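Local coordinates for protein 2-oxo-1,2-dihydroquinoline 8-monooxygenase, oxygenase component (Pseudomonas putida, PDB 1Z03) that probably hydroxylates quinolin-2(1H)-one at carbon 8 as a Rieske-type monooxygenase, using a [2Fe-2S] cluster and a mononuclear iron, at residues A[183-188]-A[291-296]. Sequence-based numbering, arbitrary orientation.
Sequences PLWPSS and HYRTSV. With OCH (quinolin-2(1H)-one), chain I.
Trp185 packs the six-membered part of its indole against His291 and Tyr292, in the loop leading into strand 293-297, and against the strand's first residue, Arg293. The contact is chiefly van der Waals: CZ2 of Trp185 lies 3.4 Å from CB of Arg293, CE3 of Trp185 meets CB of His291 at 3.6 Å, and CA of Tyr292 sits over one indole face. Leu184 adds a looser touch, its CD1 4.0 Å from ND1 of His291. The guanidinium of Arg293 stands almost upright to the indole, the planes 87° apart, with CZ2 of Trp185 over one guanidinium face and NE of Arg293 at the indole edge, in its plane. A bend at chi3 (63°) in the otherwise extended arginine chain turns the guanidinium back beside the ring. Glu305 takes both NE of Arg293 (salt bridge, OE1) and NE1 of Trp185 (hydrogen bond, OE2); NH1 and NH2 of Arg293 donate hydrogen bonds to the carbonyl oxygens of Phe180 and Pro181. With an alanine here in place of Trp185, a gap is likely to open beside Arg293 and His291, and Glu305 would lose one of these two donors. Tyr292 turns from the loop toward the active site, about 7 Å from the side chain of iron ligand His221, and its CE1 approaches C10 of the bound quinolinone at 3.6 Å. The loop between strands 147-152 and 196-206 thus packs against the entry to strand 293-297, which lies between strands 301-305 and 261-264 in the catalytic domain's antiparallel sheet.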
loop_
_atom_site.group_PDB
_atom_site.type_symbol
_atom_site.label_atom_id
_atom_site.label_comp_id
_atom_site.label_asym_id
_atom_site.label_seq_id
_atom_site.Cartn_x
_atom_site.Cartn_y
_atom_site.Cartn_z
ATOM N N PRO A 183 0.548 -29.638 -41.950
ATOM C CA PRO A 183 0.462 -29.480 -43.407
ATOM C C PRO A 183 0.092 -28.078 -43.899
ATOM O O PRO A 183 0.407 -27.711 -45.031
ATOM C CB PRO A 183 -0.587 -30.522 -43.799
ATOM C CG PRO A 183 -1.487 -30.552 -42.603
ATOM C CD PRO A 183 -0.489 -30.569 -41.468
ATOM N N LEU A 184 -0.555 -27.293 -43.042
ATOM C CA LEU A 184 -0.995 -25.955 -43.431
ATOM C C LEU A 184 -0.006 -24.800 -43.258
ATOM O O LEU A 184 -0.352 -23.645 -43.530
ATOM C CB LEU A 184 -2.296 -25.620 -42.705
ATOM C CG LEU A 184 -3.417 -26.633 -42.931
ATOM C CD1 LEU A 184 -4.641 -26.195 -42.164
ATOM C CD2 LEU A 184 -3.736 -26.741 -44.411
ATOM N N TRP A 185 1.216 -25.097 -42.820
ATOM C CA TRP A 185 2.223 -24.052 -42.644
ATOM C C TRP A 185 3.645 -24.575 -42.456
ATOM O O TRP A 185 3.854 -25.676 -41.945
ATOM C CB TRP A 185 1.855 -23.154 -41.455
ATOM C CG TRP A 185 1.757 -23.879 -40.130
ATOM C CD1 TRP A 185 2.792 -24.287 -39.327
ATOM C CD2 TRP A 185 0.552 -24.280 -39.464
ATOM N NE1 TRP A 185 2.299 -24.915 -38.201
ATOM C CE2 TRP A 185 0.930 -24.923 -38.261
ATOM C CE3 TRP A 185 -0.813 -24.157 -39.766
ATOM C CZ2 TRP A 185 -0.008 -25.445 -37.362
ATOM C CZ3 TRP A 185 -1.751 -24.677 -38.869
ATOM C CH2 TRP A 185 -1.339 -25.314 -37.681
ATOM N N PRO A 186 4.647 -23.788 -42.889
ATOM C CA PRO A 186 6.043 -24.206 -42.742
ATOM C C PRO A 186 6.452 -24.254 -41.273
ATOM O O PRO A 186 5.806 -23.639 -40.424
ATOM C CB PRO A 186 6.813 -23.149 -43.551
ATOM C CG PRO A 186 5.908 -21.953 -43.537
ATOM C CD PRO A 186 4.539 -22.560 -43.698
ATOM N N SER A 187 7.519 -24.986 -40.978
ATOM C CA SER A 187 8.004 -25.136 -39.610
ATOM C C SER A 187 8.405 -23.842 -38.893
ATOM O O SER A 187 9.102 -22.994 -39.446
ATOM C CB SER A 187 9.187 -26.104 -39.588
ATOM O OG SER A 187 8.770 -27.401 -39.969
ATOM N N SER A 188 7.960 -23.712 -37.647
ATOM C CA SER A 188 8.284 -22.541 -36.839
ATOM C C SER A 188 9.700 -22.691 -36.307
ATOM O O SER A 188 10.078 -23.761 -35.823
ATOM C CB SER A 188 7.319 -22.416 -35.653
ATOM O OG SER A 188 6.013 -22.072 -36.078
ATOM N N HIS A 291 -3.963 -19.341 -40.307
ATOM C CA HIS A 291 -3.650 -20.627 -39.685
ATOM C C HIS A 291 -2.545 -20.491 -38.651
ATOM O O HIS A 291 -1.509 -19.885 -38.913
ATOM C CB HIS A 291 -3.206 -21.633 -40.747
ATOM C CG HIS A 291 -4.154 -21.745 -41.896
ATOM N ND1 HIS A 291 -5.402 -22.317 -41.778
ATOM C CD2 HIS A 291 -4.057 -21.312 -43.175
ATOM C CE1 HIS A 291 -6.034 -22.231 -42.934
ATOM N NE2 HIS A 291 -5.240 -21.624 -43.799
ATOM N N TYR A 292 -2.763 -21.080 -37.482
ATOM C CA TYR A 292 -1.786 -21.021 -36.403
ATOM C C TYR A 292 -2.069 -22.156 -35.425
ATOM O O TYR A 292 -3.115 -22.802 -35.494
ATOM C CB TYR A 292 -1.899 -19.674 -35.687
ATOM C CG TYR A 292 -3.244 -19.481 -35.025
ATOM C CD1 TYR A 292 -3.494 -19.983 -33.745
ATOM C CD2 TYR A 292 -4.291 -18.853 -35.700
ATOM C CE1 TYR A 292 -4.744 -19.865 -33.157
ATOM C CE2 TYR A 292 -5.551 -18.732 -35.115
ATOM C CZ TYR A 292 -5.765 -19.242 -33.844
ATOM O OH TYR A 292 -7.008 -19.137 -33.272
ATOM N N ARG A 293 -1.140 -22.389 -34.507
ATOM C CA ARG A 293 -1.301 -23.447 -33.523
ATOM C C ARG A 293 -0.588 -23.108 -32.220
ATOM O O ARG A 293 0.562 -22.671 -32.220
ATOM C CB ARG A 293 -0.764 -24.765 -34.072
ATOM C CG ARG A 293 -0.957 -25.934 -33.131
ATOM C CD ARG A 293 -0.690 -27.243 -33.836
ATOM N NE ARG A 293 0.687 -27.369 -34.297
ATOM C CZ ARG A 293 1.131 -28.390 -35.030
ATOM N NH1 ARG A 293 2.400 -28.440 -35.405
ATOM N NH2 ARG A 293 0.295 -29.353 -35.401
ATOM N N THR A 294 -1.272 -23.325 -31.105
ATOM C CA THR A 294 -0.694 -23.032 -29.803
ATOM C C THR A 294 -0.333 -24.271 -28.987
ATOM O O THR A 294 -1.007 -25.305 -29.046
ATOM C CB THR A 294 -1.641 -22.150 -28.959
ATOM O OG1 THR A 294 -2.926 -22.774 -28.876
ATOM C CG2 THR A 294 -1.802 -20.778 -29.588
ATOM N N SER A 295 0.742 -24.141 -28.219
ATOM C CA SER A 295 1.234 -25.202 -27.355
ATOM C C SER A 295 1.874 -24.512 -26.155
ATOM O O SER A 295 2.260 -23.346 -26.246
ATOM C CB SER A 295 2.286 -26.042 -28.084
ATOM O OG SER A 295 3.424 -25.265 -28.430
ATOM N N VAL A 296 1.970 -25.218 -25.030
ATOM C CA VAL A 296 2.591 -24.652 -23.844
ATOM C C VAL A 296 3.404 -25.724 -23.119
ATOM O O VAL A 296 2.992 -26.884 -23.043
ATOM C CB VAL A 296 1.527 -24.043 -22.895
ATOM C CG1 VAL A 296 0.532 -25.105 -22.461
ATOM C CG2 VAL A 296 2.208 -23.406 -21.683
HETATM O O1 OCH I . -5.101 -18.720 -29.028
HETATM N N2 OCH I . -3.205 -17.404 -28.743
HETATM C C3 OCH I . -2.299 -16.405 -29.182
HETATM C C4 OCH I . -1.167 -16.018 -28.374
HETATM C C5 OCH I . -0.318 -15.024 -28.860
HETATM C C6 OCH I . -0.564 -14.402 -30.125
HETATM C C7 OCH I . -1.655 -14.776 -30.908
HETATM C C8 OCH I . -2.544 -15.766 -30.472
HETATM C C9 OCH I . -3.723 -16.184 -31.288
HETATM C C10 OCH I . -4.569 -17.132 -30.855
HETATM C C1 OCH I . -4.369 -17.847 -29.494
#